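Local coordinates for SusD-like protein BACOVA_02651 (Bacteroides ovatus, PDB 5E75), which binds polysaccharide at the cell surface and probably captures xyloglucan before its transport into the periplasm for degradation, at residues 192-204 and 424-436. Numbering follows the deposited sequence.
Sequences LARSGWNNGGTRD and DMVTWFRYLPDKM
The guanidinium of Arg-203 lies flat on the ring of Tyr-431, planes 13° apart and centres 4.1 Å apart. Leu-192 CD1 covers the other face of the guanidinium. Leu-432 CG covers the other face of the tyrosine, and two waters sit at the tyrosine edge in its plane. Glu-369 forms a salt bridge with Arg-203 NH1 and accepts a hydrogen bond from Trp-428 NE1. Arg-430 CG makes a CH-pi contact over the six-membered ring of Trp-197, 3.5 Å from its centroid. A bend at chi2 (-82°) lays CB, CG and CD along the indole face; the guanidinium stands nearly upright to the ring, with Trp-197 NE1 at its edge. Glu-151 accepts a hydrogen bond from NE1 and forms a salt bridge with Arg-430 NH2. A serine in place of Trp-197 would probably leave the Arg-430 methylenes without their flat support and Glu-151 without one of its donors. Asn-198 N donates to Arg-430 O (2.9 Å). One water donates to Gly-196 O and Tyr-431 O and accepts from Gly-201 N. Thr-427 CG2 packs on Ala-193 CB at 3.6 Å. The end of helix 180-195 and the two beta turns after it pack against the end of helix 421-431, consistent with the TPR-like helical packing of the SusD family.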
loop_
_atom_site.group_PDB
_atom_site.type_symbol
_atom_site.label_atom_id
_atom_site.label_comp_id
_atom_site.label_asym_id
_atom_site.label_seq_id
_atom_site.Cartn_x
_atom_site.Cartn_y
_atom_site.Cartn_z
ATOM N N LEU A 192 -15.376 2.567 -5.762
ATOM C CA LEU A 192 -14.806 3.756 -6.388
ATOM C C LEU A 192 -13.889 3.373 -7.546
ATOM O O LEU A 192 -13.942 3.990 -8.630
ATOM C CB LEU A 192 -14.062 4.635 -5.375
ATOM C CG LEU A 192 -13.407 5.906 -5.933
ATOM C CD1 LEU A 192 -14.445 6.854 -6.558
ATOM C CD2 LEU A 192 -12.614 6.593 -4.846
ATOM N N ALA A 193 -13.057 2.345 -7.343
ATOM C CA ALA A 193 -12.159 1.896 -8.398
ATOM C C ALA A 193 -12.922 1.364 -9.602
ATOM O O ALA A 193 -12.522 1.588 -10.741
ATOM C CB ALA A 193 -11.193 0.817 -7.861
ATOM N N ARG A 194 -14.016 0.639 -9.362
ATOM C CA ARG A 194 -14.792 0.094 -10.470
ATOM C C ARG A 194 -15.547 1.182 -11.247
ATOM O O ARG A 194 -15.758 1.047 -12.459
ATOM C CB ARG A 194 -15.769 -0.988 -9.989
ATOM C CG ARG A 194 -16.344 -1.786 -11.160
ATOM C CD ARG A 194 -17.248 -2.933 -10.750
ATOM N NE ARG A 194 -18.517 -2.467 -10.217
ATOM C CZ ARG A 194 -19.527 -3.264 -9.907
ATOM N NH1 ARG A 194 -19.406 -4.576 -10.091
ATOM N NH2 ARG A 194 -20.646 -2.742 -9.431
ATOM N N SER A 195 -15.935 2.250 -10.553
ATOM C CA SER A 195 -16.865 3.226 -11.120
ATOM C C SER A 195 -16.398 3.741 -12.482
ATOM O O SER A 195 -17.200 3.844 -13.403
ATOM C CB SER A 195 -17.127 4.384 -10.155
ATOM O OG SER A 195 -15.981 5.201 -9.982
ATOM N N GLY A 196 -15.113 4.051 -12.618
ATOM C CA GLY A 196 -14.594 4.590 -13.863
ATOM C C GLY A 196 -13.801 3.613 -14.710
ATOM O O GLY A 196 -13.229 3.989 -15.733
ATOM N N TRP A 197 -13.747 2.355 -14.282
ATOM C CA TRP A 197 -12.795 1.397 -14.854
ATOM C C TRP A 197 -13.190 0.985 -16.256
ATOM O O TRP A 197 -14.189 0.317 -16.445
ATOM C CB TRP A 197 -12.706 0.198 -13.917
ATOM C CG TRP A 197 -11.669 -0.868 -14.201
ATOM C CD1 TRP A 197 -11.750 -1.870 -15.130
ATOM C CD2 TRP A 197 -10.455 -1.094 -13.474
ATOM N NE1 TRP A 197 -10.653 -2.693 -15.038
ATOM C CE2 TRP A 197 -9.841 -2.231 -14.036
ATOM C CE3 TRP A 197 -9.836 -0.451 -12.408
ATOM C CZ2 TRP A 197 -8.628 -2.730 -13.566
ATOM C CZ3 TRP A 197 -8.610 -0.944 -11.952
ATOM C CH2 TRP A 197 -8.036 -2.080 -12.528
ATOM N N ASN A 198 -12.390 1.386 -17.244
ATOM C CA ASN A 198 -12.699 1.134 -18.659
ATOM C C ASN A 198 -14.087 1.665 -19.024
ATOM O O ASN A 198 -14.811 1.033 -19.791
ATOM C CB ASN A 198 -12.651 -0.372 -19.014
ATOM C CG ASN A 198 -11.246 -0.929 -19.195
ATOM O OD1 ASN A 198 -10.326 -0.233 -19.619
ATOM N ND2 ASN A 198 -11.095 -2.228 -18.916
ATOM N N ASN A 199 -14.464 2.815 -18.470
ATOM C CA ASN A 199 -15.829 3.319 -18.627
ATOM C C ASN A 199 -15.924 4.632 -19.417
ATOM O O ASN A 199 -16.823 5.452 -19.183
ATOM C CB ASN A 199 -16.470 3.498 -17.252
ATOM C CG ASN A 199 -17.980 3.553 -17.310
ATOM O OD1 ASN A 199 -18.619 2.771 -18.028
ATOM N ND2 ASN A 199 -18.565 4.461 -16.545
ATOM N N GLY A 200 -14.974 4.849 -20.322
ATOM C CA GLY A 200 -15.074 5.932 -21.285
ATOM C C GLY A 200 -14.883 7.332 -20.736
ATOM O O GLY A 200 -15.270 8.303 -21.383
ATOM N N GLY A 201 -14.294 7.457 -19.551
ATOM C CA GLY A 201 -13.973 8.759 -18.994
ATOM C C GLY A 201 -15.011 9.329 -18.046
ATOM O O GLY A 201 -14.933 10.500 -17.657
ATOM N N THR A 202 -15.981 8.514 -17.654
ATOM C CA THR A 202 -16.938 8.903 -16.625
ATOM C C THR A 202 -17.037 7.806 -15.568
ATOM O O THR A 202 -16.686 6.651 -15.823
ATOM C CB THR A 202 -18.335 9.242 -17.194
ATOM O OG1 THR A 202 -18.991 8.045 -17.609
ATOM C CG2 THR A 202 -18.233 10.200 -18.370
ATOM N N ARG A 203 -17.467 8.192 -14.373
ATOM C CA ARG A 203 -17.631 7.262 -13.267
ATOM C C ARG A 203 -19.104 6.914 -13.070
ATOM O O ARG A 203 -19.963 7.788 -12.944
ATOM C CB ARG A 203 -17.016 7.835 -11.994
ATOM C CG ARG A 203 -15.485 7.797 -12.032
ATOM C CD ARG A 203 -14.806 8.328 -10.760
ATOM N NE ARG A 203 -13.593 7.583 -10.473
ATOM C CZ ARG A 203 -12.599 7.988 -9.699
ATOM N NH1 ARG A 203 -12.602 9.189 -9.128
ATOM N NH2 ARG A 203 -11.556 7.174 -9.522
ATOM N N ASP A 204 -19.385 5.616 -13.053
ATOM C CA ASP A 204 -20.739 5.108 -12.883
ATOM C C ASP A 204 -21.370 5.664 -11.621
ATOM O O ASP A 204 -20.823 5.523 -10.534
ATOM C CB ASP A 204 -20.669 3.592 -12.794
ATOM C CG ASP A 204 -22.031 2.956 -12.717
ATOM O OD1 ASP A 204 -22.640 2.782 -13.798
ATOM O OD2 ASP A 204 -22.473 2.624 -11.604
ATOM N N ASP A 424 -3.355 2.892 -6.581
ATOM C CA ASP A 424 -4.257 4.008 -6.823
ATOM C C ASP A 424 -4.012 4.618 -8.208
ATOM O O ASP A 424 -4.962 4.999 -8.888
ATOM C CB ASP A 424 -4.092 5.092 -5.767
ATOM C CG ASP A 424 -4.518 4.655 -4.406
ATOM O OD1 ASP A 424 -5.258 3.673 -4.306
ATOM O OD2 ASP A 424 -4.123 5.352 -3.444
ATOM N N MET A 425 -2.756 4.710 -8.630
ATOM C CA MET A 425 -2.437 5.247 -9.949
ATOM C C MET A 425 -2.968 4.349 -11.071
ATOM O O MET A 425 -3.407 4.865 -12.099
ATOM C CB MET A 425 -0.939 5.491 -10.108
ATOM C CG MET A 425 -0.461 6.667 -9.311
ATOM S SD MET A 425 1.315 6.844 -9.377
ATOM C CE MET A 425 1.522 8.349 -8.412
ATOM N N VAL A 426 -2.943 3.027 -10.894
ATOM C CA VAL A 426 -3.520 2.136 -11.901
ATOM C C VAL A 426 -5.032 2.344 -12.000
ATOM O O VAL A 426 -5.586 2.401 -13.108
ATOM C CB VAL A 426 -3.178 0.651 -11.624
ATOM C CG1 VAL A 426 -3.866 -0.252 -12.621
ATOM C CG2 VAL A 426 -1.661 0.458 -11.671
ATOM N N THR A 427 -5.701 2.457 -10.851
ATOM C CA THR A 427 -7.129 2.758 -10.846
ATOM C C THR A 427 -7.427 4.043 -11.629
ATOM O O THR A 427 -8.336 4.082 -12.454
ATOM C CB THR A 427 -7.674 2.861 -9.419
ATOM O OG1 THR A 427 -7.610 1.570 -8.814
ATOM C CG2 THR A 427 -9.117 3.326 -9.400
ATOM N N TRP A 428 -6.665 5.097 -11.366
ATOM C CA TRP A 428 -6.860 6.345 -12.090
ATOM C C TRP A 428 -6.573 6.184 -13.590
ATOM O O TRP A 428 -7.277 6.776 -14.414
ATOM C CB TRP A 428 -6.011 7.476 -11.475
ATOM C CG TRP A 428 -6.485 7.939 -10.138
ATOM C CD1 TRP A 428 -7.789 8.132 -9.725
ATOM C CD2 TRP A 428 -5.666 8.297 -9.021
ATOM N NE1 TRP A 428 -7.814 8.572 -8.421
ATOM C CE2 TRP A 428 -6.526 8.676 -7.968
ATOM C CE3 TRP A 428 -4.282 8.319 -8.805
ATOM C CZ2 TRP A 428 -6.040 9.071 -6.727
ATOM C CZ3 TRP A 428 -3.803 8.692 -7.578
ATOM C CH2 TRP A 428 -4.681 9.062 -6.549
ATOM N N PHE A 429 -5.568 5.385 -13.957
ATOM C CA PHE A 429 -5.247 5.137 -15.359
ATOM C C PHE A 429 -6.370 4.404 -16.081
ATOM O O PHE A 429 -6.638 4.657 -17.263
ATOM C CB PHE A 429 -3.925 4.368 -15.477
ATOM C CG PHE A 429 -3.717 3.757 -16.821
ATOM C CD1 PHE A 429 -3.319 4.536 -17.894
ATOM C CD2 PHE A 429 -3.973 2.420 -17.029
ATOM C CE1 PHE A 429 -3.174 3.973 -19.146
ATOM C CE2 PHE A 429 -3.822 1.861 -18.279
ATOM C CZ PHE A 429 -3.432 2.633 -19.339
ATOM N N ARG A 430 -7.046 3.511 -15.375
ATOM C CA ARG A 430 -8.167 2.804 -15.973
ATOM C C ARG A 430 -9.382 3.705 -16.187
ATOM O O ARG A 430 -10.257 3.385 -17.003
ATOM C CB ARG A 430 -8.532 1.575 -15.124
ATOM C CG ARG A 430 -7.857 0.306 -15.580
ATOM C CD ARG A 430 -8.628 -0.310 -16.750
ATOM N NE ARG A 430 -8.075 -1.581 -17.174
ATOM C CZ ARG A 430 -7.144 -1.739 -18.104
ATOM N NH1 ARG A 430 -6.637 -0.689 -18.740
ATOM N NH2 ARG A 430 -6.732 -2.961 -18.413
ATOM N N TYR A 431 -9.423 4.814 -15.456
ATOM C CA TYR A 431 -10.487 5.820 -15.550
ATOM C C TYR A 431 -10.192 6.922 -16.583
ATOM O O TYR A 431 -11.008 7.184 -17.478
ATOM C CB TYR A 431 -10.672 6.393 -14.145
ATOM C CG TYR A 431 -11.460 7.676 -13.965
ATOM C CD1 TYR A 431 -12.584 7.979 -14.728
ATOM C CD2 TYR A 431 -11.106 8.555 -12.959
ATOM C CE1 TYR A 431 -13.291 9.171 -14.512
ATOM C CE2 TYR A 431 -11.798 9.729 -12.738
ATOM C CZ TYR A 431 -12.889 10.022 -13.504
ATOM O OH TYR A 431 -13.548 11.200 -13.237
ATOM N N LEU A 432 -9.023 7.554 -16.459
ATOM C CA LEU A 432 -8.596 8.657 -17.329
ATOM C C LEU A 432 -7.205 8.335 -17.869
ATOM O O LEU A 432 -6.207 8.888 -17.424
ATOM C CB LEU A 432 -8.605 9.970 -16.547
ATOM C CG LEU A 432 -9.965 10.454 -16.044
ATOM C CD1 LEU A 432 -9.805 11.670 -15.135
ATOM C CD2 LEU A 432 -10.915 10.785 -17.197
ATOM N N PRO A 433 -7.126 7.414 -18.835
ATOM C CA PRO A 433 -5.803 6.960 -19.279
ATOM C C PRO A 433 -4.921 8.041 -19.887
ATOM O O PRO A 433 -3.732 8.076 -19.611
ATOM C CB PRO A 433 -6.121 5.859 -20.305
ATOM C CG PRO A 433 -7.583 6.037 -20.637
ATOM C CD PRO A 433 -8.201 6.586 -19.406
ATOM N N ASP A 434 -5.485 8.927 -20.690
ATOM C CA ASP A 434 -4.667 9.944 -21.317
ATOM C C ASP A 434 -4.117 10.901 -20.267
ATOM O O ASP A 434 -2.936 11.246 -20.305
ATOM C CB ASP A 434 -5.454 10.690 -22.403
ATOM C CG ASP A 434 -5.787 9.800 -23.582
ATOM O OD1 ASP A 434 -4.927 8.974 -23.967
ATOM O OD2 ASP A 434 -6.910 9.911 -24.111
ATOM N N LYS A 435 -4.950 11.331 -19.328
ATOM C CA LYS A 435 -4.467 12.180 -18.245
ATOM C C LYS A 435 -3.328 11.491 -17.493
ATOM O O LYS A 435 -2.297 12.098 -17.194
ATOM C CB LYS A 435 -5.594 12.490 -17.258
ATOM C CG LYS A 435 -5.153 13.258 -16.009
ATOM C CD LYS A 435 -6.262 13.334 -14.965
ATOM C CE LYS A 435 -5.840 14.141 -13.744
ATOM N NZ LYS A 435 -5.600 15.567 -14.108
ATOM N N MET A 436 -3.526 10.238 -17.116
ATOM C CA MET A 436 -2.519 9.587 -16.292
ATOM C C MET A 436 -1.234 9.226 -17.033
ATOM O O MET A 436 -0.170 9.261 -16.444
ATOM C CB MET A 436 -3.101 8.357 -15.591
ATOM C CG MET A 436 -4.211 8.695 -14.606
ATOM S SD MET A 436 -3.848 10.041 -13.458
ATOM C CE MET A 436 -2.428 9.405 -12.587
HETATM O O HOH W 1 -11.033 3.211 -12.553
HETATM O O HOH W 2 -13.554 5.950 -17.571
HETATM O O HOH W 3 -9.543 2.224 -20.038
HETATM O O HOH W 4 -15.757 11.746 -14.687
#